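Side-chain contacts in oxidoreductase (Corynebacterium diphtheriae, PDB 3K1Y), which probably works as an FMN-dependent oxidoreductase of the NADPH-dependent FMN reductase family, with a flavodoxin-like fold: residues 29-34 and 90-95; 114-119 and 142-147. One frame throughout, in Å; residues are numbered along the deposited sequence.

Contact 1: residues 29-34 and 90-95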
ATOM      1  N   GLN A  29     -15.119  -9.325  19.121  1.00 25.96           N
ATOM      2  CA  GLN A  29     -15.589  -8.296  20.047  1.00 27.40           C
ATOM      3  C   GLN A  29     -15.782  -6.931  19.370  1.00 25.83           C
ATOM      4  O   GLN A  29     -16.800  -6.269  19.593  1.00 26.29           O
ATOM      5  CB  GLN A  29     -14.632  -8.175  21.236  1.00 28.15           C
ATOM      6  CG  GLN A  29     -14.487  -9.490  22.000  1.00 34.71           C
ATOM      7  CD  GLN A  29     -13.472  -9.433  23.136  1.00 41.28           C
ATOM      8  OE1 GLN A  29     -12.322  -9.024  22.944  1.00 43.28           O
ATOM      9  NE2 GLN A  29     -13.892  -9.861  24.322  1.00 38.96           N
ATOM     10  N   ILE A  30     -14.832  -6.503  18.541  1.00 13.47           N
ATOM     11  CA  ILE A  30     -15.002  -5.215  17.882  1.00 12.15           C
ATOM     12  C   ILE A  30     -16.063  -5.363  16.800  1.00 11.82           C
ATOM     13  O   ILE A  30     -16.798  -4.423  16.498  1.00 10.96           O
ATOM     14  CB  ILE A  30     -13.693  -4.691  17.254  1.00 11.55           C
ATOM     15  CG1 ILE A  30     -13.964  -3.330  16.618  1.00 11.14           C
ATOM     16  CG2 ILE A  30     -13.145  -5.690  16.224  1.00  9.83           C
ATOM     17  CD1 ILE A  30     -12.745  -2.652  16.073  1.00 26.97           C
ATOM     18  N   ALA A  31     -16.150  -6.562  16.235  1.00 12.58           N
ATOM     19  CA  ALA A  31     -17.140  -6.850  15.208  1.00 13.43           C
ATOM     20  C   ALA A  31     -18.531  -6.681  15.819  1.00 14.33           C
ATOM     21  O   ALA A  31     -19.418  -6.088  15.209  1.00 14.56           O
ATOM     22  CB  ALA A  31     -16.955  -8.270  14.695  1.00 12.39           C
ATOM     23  N   ASP A  32     -18.718  -7.202  17.027  1.00 16.34           N
ATOM     24  CA  ASP A  32     -20.005  -7.083  17.708  1.00 18.87           C
ATOM     25  C   ASP A  32     -20.302  -5.628  18.050  1.00 19.27           C
ATOM     26  O   ASP A  32     -21.444  -5.179  17.923  1.00 20.78           O
ATOM     27  CB  ASP A  32     -20.038  -7.928  18.990  1.00 19.95           C
ATOM     28  CG  ASP A  32     -20.017  -9.420  18.703  1.00 22.62           C
ATOM     29  OD1 ASP A  32     -20.405  -9.810  17.582  1.00 25.00           O
ATOM     30  OD2 ASP A  32     -19.628 -10.200  19.600  1.00 27.15           O
ATOM     31  N   SER A  33     -19.284  -4.892  18.485  1.00 14.91           N
ATOM     32  CA  SER A  33     -19.489  -3.491  18.813  1.00 16.33           C
ATOM     33  C   SER A  33     -19.942  -2.772  17.565  1.00 15.97           C
ATOM     34  O   SER A  33     -20.857  -1.949  17.605  1.00 18.06           O
ATOM     35  CB  SER A  33     -18.201  -2.846  19.324  1.00 16.30           C
ATOM     36  OG  SER A  33     -17.958  -3.212  20.670  1.00 18.44           O
ATOM     37  N   ILE A  34     -19.311  -3.100  16.444  1.00 16.27           N
ATOM     38  CA  ILE A  34     -19.667  -2.448  15.197  1.00 15.98           C
ATOM     39  C   ILE A  34     -21.101  -2.761  14.777  1.00 16.79           C
ATOM     40  O   ILE A  34     -21.867  -1.845  14.491  1.00 17.16           O
ATOM     41  CB  ILE A  34     -18.686  -2.823  14.052  1.00 14.92           C
ATOM     42  CG1 ILE A  34     -17.265  -2.395  14.423  1.00 13.60           C
ATOM     43  CG2 ILE A  34     -19.103  -2.119  12.756  1.00 14.03           C
ATOM     44  CD1 ILE A  34     -16.254  -2.529  13.306  1.00 22.45           C
ATOM     45  N   VAL A  90     -19.886  -5.939   7.313  1.00 10.25           N
ATOM     46  CA  VAL A  90     -18.822  -5.566   8.227  1.00  9.12           C
ATOM     47  C   VAL A  90     -17.787  -6.686   8.192  1.00  8.73           C
ATOM     48  O   VAL A  90     -18.137  -7.866   8.265  1.00  9.16           O
ATOM     49  CB  VAL A  90     -19.344  -5.412   9.666  1.00 10.11           C
ATOM     50  CG1 VAL A  90     -18.175  -5.190  10.630  1.00  6.50           C
ATOM     51  CG2 VAL A  90     -20.315  -4.250   9.727  1.00  9.03           C
ATOM     52  N   VAL A  91     -16.519  -6.310   8.057  1.00 13.03           N
ATOM     53  CA  VAL A  91     -15.431  -7.274   8.016  1.00 12.11           C
ATOM     54  C   VAL A  91     -14.397  -6.890   9.062  1.00 12.73           C
ATOM     55  O   VAL A  91     -13.972  -5.735   9.137  1.00 13.96           O
ATOM     56  CB  VAL A  91     -14.746  -7.337   6.610  1.00 12.02           C
ATOM     57  CG1 VAL A  91     -15.736  -7.840   5.574  1.00 12.58           C
ATOM     58  CG2 VAL A  91     -14.198  -5.959   6.207  1.00 11.59           C
ATOM     59  N   ALA A  92     -14.009  -7.858   9.879  1.00 18.20           N
ATOM     60  CA  ALA A  92     -13.041  -7.610  10.933  1.00 19.26           C
ATOM     61  C   ALA A  92     -11.963  -8.668  10.851  1.00 19.00           C
ATOM     62  O   ALA A  92     -12.253  -9.847  10.654  1.00 19.04           O
ATOM     63  CB  ALA A  92     -13.715  -7.661  12.295  1.00 20.07           C
ATOM     64  N   THR A  93     -10.716  -8.243  11.000  1.00 16.95           N
ATOM     65  CA  THR A  93      -9.614  -9.177  10.931  1.00 16.39           C
ATOM     66  C   THR A  93      -8.509  -8.873  11.920  1.00 15.40           C
ATOM     67  O   THR A  93      -8.207  -7.714  12.197  1.00 15.20           O
ATOM     68  CB  THR A  93      -8.954  -9.189   9.521  1.00 15.88           C
ATOM     69  OG1 THR A  93      -7.913 -10.174   9.485  1.00 17.54           O
ATOM     70  CG2 THR A  93      -8.322  -7.825   9.213  1.00 14.35           C
ATOM     71  N   PRO A  94      -7.934  -9.919  12.515  1.00 10.77           N
ATOM     72  CA  PRO A  94      -6.837  -9.669  13.445  1.00 11.30           C
ATOM     73  C   PRO A  94      -5.690  -9.324  12.486  1.00 10.71           C
ATOM     74  O   PRO A  94      -5.850  -9.416  11.267  1.00 11.35           O
ATOM     75  CB  PRO A  94      -6.648 -11.021  14.139  1.00 10.72           C
ATOM     76  CG  PRO A  94      -7.197 -12.003  13.148  1.00 12.97           C
ATOM     77  CD  PRO A  94      -8.412 -11.308  12.618  1.00 11.07           C
ATOM     78  N   VAL A  95      -4.547  -8.912  13.005  1.00 11.66           N
ATOM     79  CA  VAL A  95      -3.450  -8.574  12.116  1.00 11.72           C
ATOM     80  C   VAL A  95      -2.333  -9.578  12.278  1.00 12.27           C
ATOM     81  O   VAL A  95      -1.751  -9.701  13.352  1.00 11.94           O
ATOM     82  CB  VAL A  95      -2.914  -7.166  12.394  1.00 11.89           C
ATOM     83  CG1 VAL A  95      -1.869  -6.793  11.333  1.00 11.54           C
ATOM     84  CG2 VAL A  95      -4.067  -6.168  12.403  1.00 10.48           C
TER

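Contact 2: residues 114-119 and 142-147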
ATOM      1  N   ASP A 114     -18.343 -10.925  -8.742  1.00 32.81           N
ATOM      2  CA  ASP A 114     -19.281  -9.861  -8.389  1.00 33.12           C
ATOM      3  C   ASP A 114     -20.113 -10.079  -7.125  1.00 30.95           C
ATOM      4  O   ASP A 114     -21.210  -9.532  -7.000  1.00 31.23           O
ATOM      5  CB  ASP A 114     -20.226  -9.625  -9.563  1.00 36.00           C
ATOM      6  CG  ASP A 114     -20.819 -10.916 -10.096  1.00 42.73           C
ATOM      7  OD1 ASP A 114     -21.205 -11.782  -9.276  1.00 48.82           O
ATOM      8  OD2 ASP A 114     -20.906 -11.064 -11.336  1.00 51.66           O
ATOM      9  N   ALA A 115     -19.589 -10.859  -6.187  1.00 22.77           N
ATOM     10  CA  ALA A 115     -20.307 -11.148  -4.946  1.00 20.28           C
ATOM     11  C   ALA A 115     -20.638  -9.901  -4.115  1.00 18.35           C
ATOM     12  O   ALA A 115     -21.718  -9.807  -3.525  1.00 17.87           O
ATOM     13  CB  ALA A 115     -19.497 -12.130  -4.104  1.00 19.02           C
ATOM     14  N   LEU A 116     -19.716  -8.942  -4.092  1.00 21.89           N
ATOM     15  CA  LEU A 116     -19.888  -7.724  -3.312  1.00 18.84           C
ATOM     16  C   LEU A 116     -19.961  -6.416  -4.107  1.00 18.82           C
ATOM     17  O   LEU A 116     -19.495  -5.381  -3.633  1.00 18.65           O
ATOM     18  CB  LEU A 116     -18.748  -7.623  -2.300  1.00 16.83           C
ATOM     19  CG  LEU A 116     -18.618  -8.760  -1.296  1.00 13.08           C
ATOM     20  CD1 LEU A 116     -17.276  -8.670  -0.555  1.00  7.00           C
ATOM     21  CD2 LEU A 116     -19.785  -8.684  -0.337  1.00 13.78           C
ATOM     22  N   THR A 117     -20.544  -6.439  -5.298  1.00 11.19           N
ATOM     23  CA  THR A 117     -20.631  -5.211  -6.085  1.00 12.22           C
ATOM     24  C   THR A 117     -21.637  -4.231  -5.485  1.00 11.84           C
ATOM     25  O   THR A 117     -22.792  -4.589  -5.249  1.00 11.36           O
ATOM     26  CB  THR A 117     -21.048  -5.503  -7.539  1.00 14.32           C
ATOM     27  OG1 THR A 117     -20.095  -6.391  -8.140  1.00 14.69           O
ATOM     28  CG2 THR A 117     -21.118  -4.201  -8.345  1.00 13.53           C
ATOM     29  N   GLY A 118     -21.194  -3.001  -5.237  1.00 15.10           N
ATOM     30  CA  GLY A 118     -22.073  -1.988  -4.675  1.00 16.19           C
ATOM     31  C   GLY A 118     -22.399  -2.123  -3.189  1.00 16.06           C
ATOM     32  O   GLY A 118     -23.119  -1.294  -2.628  1.00 16.86           O
HETATM   33  N   MSE A 119     -21.846  -3.143  -2.544  1.00 41.44           N
HETATM   34  CA  MSE A 119     -22.088  -3.407  -1.128  1.00 40.84           C
HETATM   35  C   MSE A 119     -21.541  -2.381  -0.121  1.00 40.77           C
HETATM   36  O   MSE A 119     -20.325  -2.238   0.029  1.00 41.22           O
HETATM   37  CB  MSE A 119     -21.524  -4.789  -0.778  1.00 39.15           C
HETATM   38  CG  MSE A 119     -21.729  -5.227   0.660  1.00 37.73           C
HETATM   39 SE   MSE A 119     -23.597  -5.522   1.060  1.00 33.07          SE
HETATM   40  CE  MSE A 119     -23.867  -7.199   0.137  1.00 33.25           C
ATOM     41  N   PRO A 142      -8.131  -1.579  -0.404  1.00  7.92           N
ATOM     42  CA  PRO A 142      -7.884  -1.977  -1.797  1.00  9.79           C
ATOM     43  C   PRO A 142      -8.610  -3.275  -2.170  1.00 10.77           C
ATOM     44  O   PRO A 142      -9.087  -3.421  -3.292  1.00 12.61           O
ATOM     45  CB  PRO A 142      -6.367  -2.135  -1.853  1.00  9.26           C
ATOM     46  CG  PRO A 142      -5.888  -1.144  -0.790  1.00  8.65           C
ATOM     47  CD  PRO A 142      -6.869  -1.401   0.333  1.00  6.86           C
ATOM     48  N   LEU A 143      -8.692  -4.207  -1.221  1.00 14.11           N
ATOM     49  CA  LEU A 143      -9.356  -5.487  -1.462  1.00 15.07           C
ATOM     50  C   LEU A 143     -10.854  -5.316  -1.697  1.00 16.54           C
ATOM     51  O   LEU A 143     -11.402  -5.872  -2.649  1.00 16.82           O
ATOM     52  CB  LEU A 143      -9.132  -6.442  -0.283  1.00 13.86           C
ATOM     53  CG  LEU A 143      -9.813  -7.812  -0.421  1.00 16.30           C
ATOM     54  CD1 LEU A 143      -9.266  -8.545  -1.631  1.00 18.79           C
ATOM     55  CD2 LEU A 143      -9.590  -8.644   0.847  1.00 13.94           C
ATOM     56  N   LEU A 144     -11.511  -4.551  -0.829  1.00 16.19           N
ATOM     57  CA  LEU A 144     -12.947  -4.317  -0.954  1.00 16.90           C
ATOM     58  C   LEU A 144     -13.262  -3.451  -2.166  1.00 18.15           C
ATOM     59  O   LEU A 144     -14.290  -3.645  -2.822  1.00 18.64           O
ATOM     60  CB  LEU A 144     -13.501  -3.658   0.314  1.00 16.78           C
ATOM     61  CG  LEU A 144     -13.985  -4.590   1.432  1.00 17.41           C
ATOM     62  CD1 LEU A 144     -15.217  -5.350   0.962  1.00 16.83           C
ATOM     63  CD2 LEU A 144     -12.882  -5.558   1.835  1.00 15.88           C
ATOM     64  N   SER A 145     -12.381  -2.496  -2.465  1.00 17.80           N
ATOM     65  CA  SER A 145     -12.589  -1.627  -3.619  1.00 18.12           C
ATOM     66  C   SER A 145     -12.424  -2.409  -4.907  1.00 18.30           C
ATOM     67  O   SER A 145     -13.147  -2.176  -5.872  1.00 19.19           O
ATOM     68  CB  SER A 145     -11.613  -0.456  -3.597  1.00 18.07           C
ATOM     69  OG  SER A 145     -11.909   0.397  -2.505  1.00 21.77           O
ATOM     70  N   TYR A 146     -11.471  -3.333  -4.928  1.00 16.19           N
ATOM     71  CA  TYR A 146     -11.267  -4.147  -6.115  1.00 17.58           C
ATOM     72  C   TYR A 146     -12.539  -4.928  -6.444  1.00 18.36           C
ATOM     73  O   TYR A 146     -12.806  -5.222  -7.604  1.00 19.70           O
ATOM     74  CB  TYR A 146     -10.127  -5.145  -5.918  1.00 17.76           C
ATOM     75  CG  TYR A 146     -10.024  -6.111  -7.074  1.00 18.19           C
ATOM     76  CD1 TYR A 146      -9.581  -5.686  -8.330  1.00 19.42           C
ATOM     77  CD2 TYR A 146     -10.433  -7.437  -6.933  1.00 21.78           C
ATOM     78  CE1 TYR A 146      -9.555  -6.565  -9.419  1.00 23.03           C
ATOM     79  CE2 TYR A 146     -10.414  -8.317  -8.011  1.00 23.71           C
ATOM     80  CZ  TYR A 146      -9.976  -7.881  -9.247  1.00 24.60           C
ATOM     81  OH  TYR A 146      -9.968  -8.759 -10.305  1.00 26.84           O
HETATM   82  N   MSE A 147     -13.312  -5.286  -5.424  1.00 48.13           N
HETATM   83  CA  MSE A 147     -14.540  -6.022  -5.672  1.00 49.24           C
HETATM   84  C   MSE A 147     -15.715  -5.082  -5.859  1.00 50.81           C
HETATM   85  O   MSE A 147     -16.868  -5.504  -5.932  1.00 51.95           O
HETATM   86  CB  MSE A 147     -14.807  -7.010  -4.547  1.00 47.97           C
HETATM   87  CG  MSE A 147     -13.938  -8.237  -4.668  1.00 47.57           C
HETATM   88 SE   MSE A 147     -14.219  -9.512  -3.284  1.00 44.73          SE
HETATM   89  CE  MSE A 147     -13.075  -8.707  -1.961  1.00 43.05           C
TER
HETATM   90  O   HOH W   1     -17.900  -8.421  -5.844  1.00 27.02           O

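Contact 1: residues 29-34 and 90-95
No aromatic ring or side-chain amide enters the seam where Ile-30, Ala-31 and Ile-34 meet Val-90 and Ala-92; the flat element here is the sheet itself. Val-90 and Ala-92 face helix 26-44, whereas Val-91 and Thr-93 point to the opposite face, and along both edges strand 88-94 is bonded through its backbone to strands 12-18 and 120-127. This illustrates helix-on-sheet packing in a flavodoxin-like alpha/beta sandwich: the helix is the link of a beta-alpha-beta crossover, yet it also reaches over the central strand. The short axes run nearly antiparallel, at 159° and 8.4 Å.

Small residues permit the close approach in the middle. Ala-31 CB sits 4.1 Å from Ala-92 CB, and Ile-30 also approaches that methyl through CG2, more loosely at 4.4 Å. One turn further along the helix, Ile-34 holds CG2 anti to its backbone N, which brings that branch to both methyls of Val-90: CG2 is 3.8 Å from Val-90 CG1 and 3.9 Å from Val-90 CG2. Ile-34 also touches Ile-122 and Ala-124 of strand 120-127 and Val-156 of strand 150-159, so its side chain reaches across three strands.

Toward the C-terminal end of the strand, a region that in relatives borders the flavin, Thr-93 OG1 bonds to Pro-94 O at 2.8 Å, in the carbonyl plane on a lone pair.

Contact 2: residues 114-119 and 142-147
Leu-116 and Met-147 bring two chain bends together, their CA atoms 6.1 Å apart. In 114-119 a type I turn from Asp-114 to Thr-117 overlaps a type II turn from Leu-116 to Met-119, with Gly-118 at the positive phi (75°) of its third position. Opposite it, Met-147 lies at the C-terminal end of helix 135-146. In this flavodoxin-like fold the loop leads into strand 120-127 and the helix follows that strand, so the contact joins the entry to the strand with the end of the next helix.

The backbones illustrate how a water can bridge two main-chain groups: water 1 accepts from Leu-116 N at 2.6 Å and donates to Met-147 O at 3.1 Å. The two carbonyl oxygens, Leu-116 O and Met-147 O, come within 3.5 Å of each other, both acceptors, and a direct backbone bond between Gly-118 and Arg-148 lies just beyond.

Beside the water bridge, Leu-116 reaches across with one methyl, while Phe-108 of helix 102-110 packs on both Leu-116 and Met-147. Another copy of the protein lies close to the helix end, its Lys-97 packing on Met-147. Met-147, a selenomethionine, runs extended at chi2 and then bends at chi3 (-83°); Leu-116 CD1 lies 4.2 Å from its SE, and the same methyl is 4.2 Å from Leu-144 CD1.

How the contacts relate
Although both contacts are buried, they illustrate two grades of burial in one fold. Contact 1 sits about 6 Å from the centre of the chain and joins a helix to the middle of the sheet with hydrocarbon alone. Contact 2, about 13 Å out, joins a loop to a helix end on the other face of the sheet, and there apolar packing is supplemented by a bridging water, with an exposed threonine at its margin and other subunits close to its helix. They share no element, and their centres stand about 18 Å apart; strand 120-127 lies between them, its side chains meeting Ile-34 on one face and Leu-144 on the other.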